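Local coordinates for protein probable transcriptional regulator (Pseudomonas aeruginosa, PDB 2NNN) that probably acts as a MarR-family transcription factor that binds DNA as a dimer through winged helix-turn-helix domains, at residues A[37-42]-A[70-75]; A[42-47]-A[79-84]. All coordinates share one frame; numbering follows the deposited sequence.

Interaction 1: A[37-42]-A[70-75]; sequences TPTQWA and KGVVER
Gln40 and Val72 mark the nearest approach of the two backbones, their CA atoms 5.6 Å apart, where the start of helix 38-50 crosses the middle of helix 66-78. The short axes pass 9.6 Å apart at 81°, almost perpendicular. Val72 points toward helix 38-50: its CG1 rests 3.9 Å from Gln40 CA, while CG2 meets Thr39 OG1. Beside this packing, Gln40 sends its amide over Arg75. NE2 stands above the centre of the guanidinium, 3.1 Å from Arg75 CZ, and the two planes are 88° apart. The nitrogens on both sides are donors, so the amide stands upright with NE2 on the guanidinium face, a van der Waals contact and not a hydrogen bond or a stack. Both partners are held from behind. Gln40 OE1 accepts from Thr37 N at 3.3 Å, and Thr37 OG1 accepts from Gln40 N, a capping box; with OE1 taken by Thr37 N, NE2 is the end that lies over the arginine. Arg75 bends at chi3 (-61°), which brings NE back to Gly71 O at 3.0 Å; that carbonyl also takes the helical bond from Arg75 N, on its opposite face. A water accepts from Arg75 NH2 and hydrogen-bonds to Thr37 OG1 and Thr39 OG1, bridging the two segments. Around the crossing, Met64 touches Thr39 and Val72; Val73 faces helix 55-61 and strand 82-87, Trp41 packs on helix 100-121, and Arg18 of the second subunit packs on Thr39.

Interaction 2: A[42-47]-A[79-84]; sequences AALVRL and RGLIQR
In the winged helix-turn-helix domain, Leu44 and Leu47 of helix 38-50 meet Leu81 and Ile82 just where helix 66-78 gives way to the first strand of the wing. The contact is a small, wholly apolar and buried one, made by two leucines one helical turn apart against two consecutive residues of the other segment. At one end Leu44 swings its CG anti to the backbone N (chi1 -165°), which carries Leu44 CD1 to 4.1 Å from Leu81 CB and 4.2 Å from Leu81 CD1. The other pair is closer: Leu47 CD1 lies 3.7 Å from Ile82 CG2. Ile82 divides its branches between two neighbours. Its chi1 of 58° wedges CG1 between the two backbone arms; CG2 meets the helix, while CD1 turns away and lies 3.6 Å above the plane of the Arg84 guanidinium, toward its rim. At Gly80 a positive phi (80°) closes helix 66-78 in a Schellman motif. Leu81, just before strand 82-87, has backbone bonds with Ser99, and Gln83 within it with Ser97 of strand 93-98. Leu98 lies against both leucines of the helix, Val96 joins beside Leu47, and Leu106 and Glu105 of helix 100-121 close in on Leu44. Such packing of the root of a two-stranded antiparallel wing on the helical core is characteristic of the winged-helix fold of MarR proteins.

Helix 38-50 serves both contacts: its first turn crosses helix 66-78 in interaction 1 and the following turns meet the base of the wing in interaction 2, with Ala42 common to the two and their centres about 8 Å apart. Packing runs on between them. Val72 CG1 reaches Ala43 CB at 3.7 Å, and Val73 CG1 lies 3.6 Å from Arg84 NH2. Both contacts therefore pack helix 66-78, probably the DNA-recognition helix as in other MarR proteins, and the base of the wing against the same helix. Helix 38-50 also faces the dimer partner: Leu9 of the second subunit packs on Ala42, and Asp10 of that subunit forms a salt bridge with Arg46.

Interaction 1: A[37-42]-A[70-75]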
loop_
_atom_site.group_PDB
_atom_site.type_symbol
_atom_site.label_atom_id
_atom_site.label_comp_id
_atom_site.label_asym_id
_atom_site.label_seq_id
_atom_site.Cartn_x
_atom_site.Cartn_y
_atom_site.Cartn_z
ATOM N N THR A 37 -12.285 5.623 4.928
ATOM C CA THR A 37 -11.086 5.061 4.297
ATOM C C THR A 37 -11.226 3.539 4.050
ATOM O O THR A 37 -12.089 2.888 4.657
ATOM C CB THR A 37 -9.823 5.336 5.129
ATOM O OG1 THR A 37 -9.919 4.658 6.389
ATOM C CG2 THR A 37 -9.655 6.822 5.377
ATOM N N PRO A 38 -10.409 2.969 3.130
ATOM C CA PRO A 38 -10.408 1.501 2.964
ATOM C C PRO A 38 -10.361 0.706 4.267
ATOM O O PRO A 38 -11.120 -0.261 4.405
ATOM C CB PRO A 38 -9.145 1.246 2.124
ATOM C CG PRO A 38 -9.048 2.457 1.253
ATOM C CD PRO A 38 -9.511 3.620 2.145
ATOM N N THR A 39 -9.478 1.089 5.198
ATOM C CA THR A 39 -9.250 0.309 6.427
ATOM C C THR A 39 -10.383 0.530 7.406
ATOM O O THR A 39 -10.829 -0.414 8.069
ATOM C CB THR A 39 -7.885 0.612 7.093
ATOM O OG1 THR A 39 -7.700 2.022 7.216
ATOM C CG2 THR A 39 -6.748 0.069 6.240
ATOM N N GLN A 40 -10.874 1.768 7.475
ATOM C CA GLN A 40 -12.085 2.058 8.232
ATOM C C GLN A 40 -13.248 1.161 7.814
ATOM O O GLN A 40 -13.977 0.668 8.667
ATOM C CB GLN A 40 -12.461 3.540 8.140
ATOM C CG GLN A 40 -11.657 4.405 9.104
ATOM C CD GLN A 40 -11.740 5.889 8.799
ATOM O OE1 GLN A 40 -12.655 6.354 8.116
ATOM N NE2 GLN A 40 -10.778 6.645 9.316
ATOM N N TRP A 41 -13.372 0.924 6.511
ATOM C CA TRP A 41 -14.430 0.085 5.921
ATOM C C TRP A 41 -14.197 -1.385 6.236
ATOM O O TRP A 41 -15.140 -2.106 6.577
ATOM C CB TRP A 41 -14.499 0.301 4.395
ATOM C CG TRP A 41 -15.487 -0.611 3.674
ATOM C CD1 TRP A 41 -15.184 -1.664 2.842
ATOM C CD2 TRP A 41 -16.936 -0.535 3.704
ATOM N NE1 TRP A 41 -16.342 -2.241 2.363
ATOM C CE2 TRP A 41 -17.428 -1.574 2.879
ATOM C CE3 TRP A 41 -17.857 0.305 4.350
ATOM C CZ2 TRP A 41 -18.800 -1.804 2.702
ATOM C CZ3 TRP A 41 -19.225 0.077 4.162
ATOM C CH2 TRP A 41 -19.678 -0.967 3.346
ATOM N N ALA A 42 -12.942 -1.822 6.115
ATOM C CA ALA A 42 -12.529 -3.201 6.408
ATOM C C ALA A 42 -12.873 -3.598 7.844
ATOM O O ALA A 42 -13.425 -4.678 8.072
ATOM C CB ALA A 42 -11.027 -3.378 6.164
ATOM N N LYS A 70 -6.486 0.638 16.817
ATOM C CA LYS A 70 -6.892 1.554 17.878
ATOM C C LYS A 70 -7.533 2.813 17.289
ATOM O O LYS A 70 -8.608 3.226 17.714
ATOM C CB LYS A 70 -5.687 1.944 18.727
ATOM C CG LYS A 70 -6.051 2.669 20.014
ATOM C CD LYS A 70 -4.807 3.062 20.808
ATOM C CE LYS A 70 -5.141 4.090 21.883
ATOM N NZ LYS A 70 -5.691 3.450 23.118
ATOM N N GLY A 71 -6.874 3.397 16.292
ATOM C CA GLY A 71 -7.268 4.687 15.759
ATOM C C GLY A 71 -8.354 4.585 14.701
ATOM O O GLY A 71 -9.150 5.515 14.533
ATOM N N VAL A 72 -8.383 3.475 13.972
ATOM C CA VAL A 72 -9.491 3.210 13.076
ATOM C C VAL A 72 -10.785 3.097 13.894
ATOM O O VAL A 72 -11.793 3.729 13.552
ATOM C CB VAL A 72 -9.254 1.938 12.218
ATOM C CG1 VAL A 72 -10.577 1.341 11.738
ATOM C CG2 VAL A 72 -8.336 2.249 11.060
ATOM N N VAL A 73 -10.749 2.311 14.975
ATOM C CA VAL A 73 -11.932 2.116 15.822
ATOM C C VAL A 73 -12.361 3.429 16.493
ATOM O O VAL A 73 -13.552 3.705 16.613
ATOM C CB VAL A 73 -11.733 0.986 16.865
ATOM C CG1 VAL A 73 -12.851 0.995 17.910
ATOM C CG2 VAL A 73 -11.689 -0.367 16.184
ATOM N N GLU A 74 -11.390 4.240 16.898
ATOM C CA GLU A 74 -11.694 5.548 17.482
ATOM C C GLU A 74 -12.341 6.513 16.485
ATOM O O GLU A 74 -13.304 7.193 16.828
ATOM C CB GLU A 74 -10.460 6.160 18.153
ATOM C CG GLU A 74 -10.156 5.527 19.511
ATOM C CD GLU A 74 -8.760 5.847 20.048
ATOM O OE1 GLU A 74 -8.050 6.684 19.438
ATOM O OE2 GLU A 74 -8.372 5.258 21.093
ATOM N N ARG A 75 -11.834 6.547 15.252
ATOM C CA ARG A 75 -12.446 7.343 14.185
ATOM C C ARG A 75 -13.823 6.818 13.778
ATOM O O ARG A 75 -14.715 7.591 13.457
ATOM C CB ARG A 75 -11.519 7.448 12.976
ATOM C CG ARG A 75 -10.286 8.317 13.238
ATOM C CD ARG A 75 -9.287 8.269 12.089
ATOM N NE ARG A 75 -8.780 6.912 11.851
ATOM C CZ ARG A 75 -8.062 6.551 10.788
ATOM N NH1 ARG A 75 -7.760 7.437 9.841
ATOM N NH2 ARG A 75 -7.655 5.298 10.663
HETATM O O HOH W 1 -7.506 4.992 8.040
#

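Interaction 2: A[42-47]-A[79-84]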
loop_
_atom_site.group_PDB
_atom_site.type_symbol
_atom_site.label_atom_id
_atom_site.label_comp_id
_atom_site.label_asym_id
_atom_site.label_seq_id
_atom_site.Cartn_x
_atom_site.Cartn_y
_atom_site.Cartn_z
ATOM N N ALA A 42 -12.942 -1.822 6.115
ATOM C CA ALA A 42 -12.529 -3.201 6.408
ATOM C C ALA A 42 -12.873 -3.598 7.844
ATOM O O ALA A 42 -13.425 -4.678 8.072
ATOM C CB ALA A 42 -11.027 -3.378 6.164
ATOM N N ALA A 43 -12.524 -2.736 8.798
ATOM C CA ALA A 43 -12.872 -2.946 10.209
ATOM C C ALA A 43 -14.374 -2.968 10.408
ATOM O O ALA A 43 -14.865 -3.772 11.167
ATOM C CB ALA A 43 -12.255 -1.886 11.085
ATOM N N LEU A 44 -15.100 -2.093 9.718
ATOM C CA LEU A 44 -16.574 -2.068 9.809
ATOM C C LEU A 44 -17.165 -3.383 9.282
ATOM O O LEU A 44 -17.986 -4.018 9.949
ATOM C CB LEU A 44 -17.144 -0.898 8.995
ATOM C CG LEU A 44 -18.595 -0.526 9.252
ATOM C CD1 LEU A 44 -18.689 0.442 10.445
ATOM C CD2 LEU A 44 -19.223 0.089 8.005
ATOM N N VAL A 45 -16.742 -3.768 8.077
ATOM C CA VAL A 45 -17.143 -5.036 7.483
ATOM C C VAL A 45 -16.844 -6.199 8.436
ATOM O O VAL A 45 -17.741 -6.977 8.738
ATOM C CB VAL A 45 -16.504 -5.240 6.079
ATOM C CG1 VAL A 45 -16.815 -6.619 5.516
ATOM C CG2 VAL A 45 -16.995 -4.153 5.120
ATOM N N ARG A 46 -15.610 -6.281 8.933
ATOM C CA ARG A 46 -15.206 -7.379 9.808
ATOM C C ARG A 46 -16.017 -7.471 11.109
ATOM O O ARG A 46 -16.435 -8.564 11.489
ATOM C CB ARG A 46 -13.704 -7.334 10.106
ATOM C CG ARG A 46 -13.161 -8.588 10.793
ATOM C CD ARG A 46 -13.204 -9.789 9.866
ATOM N NE ARG A 46 -12.030 -9.845 8.997
ATOM C CZ ARG A 46 -11.916 -10.625 7.923
ATOM N NH1 ARG A 46 -12.911 -11.413 7.541
ATOM N NH2 ARG A 46 -10.802 -10.606 7.214
ATOM N N LEU A 47 -16.246 -6.336 11.776
ATOM C CA LEU A 47 -17.137 -6.281 12.940
ATOM C C LEU A 47 -18.569 -6.738 12.645
ATOM O O LEU A 47 -19.290 -7.149 13.560
ATOM C CB LEU A 47 -17.188 -4.872 13.518
ATOM C CG LEU A 47 -16.045 -4.367 14.390
ATOM C CD1 LEU A 47 -16.282 -2.908 14.712
ATOM C CD2 LEU A 47 -15.869 -5.186 15.673
ATOM N N ARG A 79 -17.757 8.822 14.680
ATOM C CA ARG A 79 -18.889 8.846 13.754
ATOM C C ARG A 79 -20.137 8.136 14.283
ATOM O O ARG A 79 -21.174 8.141 13.624
ATOM C CB ARG A 79 -18.484 8.255 12.400
ATOM C CG ARG A 79 -17.308 8.958 11.771
ATOM C CD ARG A 79 -16.775 8.180 10.603
ATOM N NE ARG A 79 -17.690 8.251 9.464
ATOM C CZ ARG A 79 -17.496 8.996 8.378
ATOM N NH1 ARG A 79 -16.403 9.745 8.258
ATOM N NH2 ARG A 79 -18.399 8.976 7.405
ATOM N N GLY A 80 -20.040 7.538 15.466
ATOM C CA GLY A 80 -21.165 6.816 16.075
ATOM C C GLY A 80 -21.380 5.409 15.534
ATOM O O GLY A 80 -22.463 4.844 15.679
ATOM N N LEU A 81 -20.347 4.826 14.928
ATOM C CA LEU A 81 -20.530 3.578 14.192
ATOM C C LEU A 81 -20.193 2.315 14.976
ATOM O O LEU A 81 -20.471 1.206 14.512
ATOM C CB LEU A 81 -19.777 3.611 12.861
ATOM C CG LEU A 81 -20.077 4.768 11.899
ATOM C CD1 LEU A 81 -19.231 4.591 10.655
ATOM C CD2 LEU A 81 -21.565 4.885 11.551
ATOM N N ILE A 82 -19.601 2.477 16.158
ATOM C CA ILE A 82 -19.270 1.325 17.002
ATOM C C ILE A 82 -19.814 1.471 18.418
ATOM O O ILE A 82 -20.105 2.590 18.878
ATOM C CB ILE A 82 -17.726 1.004 17.041
ATOM C CG1 ILE A 82 -16.898 2.193 17.538
ATOM C CG2 ILE A 82 -17.212 0.538 15.685
ATOM C CD1 ILE A 82 -16.409 2.040 18.955
ATOM N N GLN A 83 -19.970 0.328 19.086
ATOM C CA GLN A 83 -20.259 0.283 20.515
ATOM C C GLN A 83 -19.253 -0.627 21.237
ATOM O O GLN A 83 -18.817 -1.668 20.714
ATOM C CB GLN A 83 -21.725 -0.114 20.794
ATOM C CG GLN A 83 -22.120 -1.547 20.414
ATOM C CD GLN A 83 -23.634 -1.778 20.215
ATOM O OE1 GLN A 83 -24.047 -2.903 19.909
ATOM N NE2 GLN A 83 -24.456 -0.723 20.375
ATOM N N ARG A 84 -18.866 -0.197 22.432
ATOM C CA ARG A 84 -17.985 -0.977 23.279
ATOM C C ARG A 84 -18.766 -1.542 24.463
ATOM O O ARG A 84 -19.778 -0.977 24.900
ATOM C CB ARG A 84 -16.800 -0.133 23.749
ATOM C CG ARG A 84 -15.876 0.370 22.633
ATOM C CD ARG A 84 -14.774 1.209 23.237
ATOM N NE ARG A 84 -13.752 1.660 22.291
ATOM C CZ ARG A 84 -13.793 2.822 21.642
ATOM N NH1 ARG A 84 -14.826 3.640 21.800
ATOM N NH2 ARG A 84 -12.807 3.162 20.820
#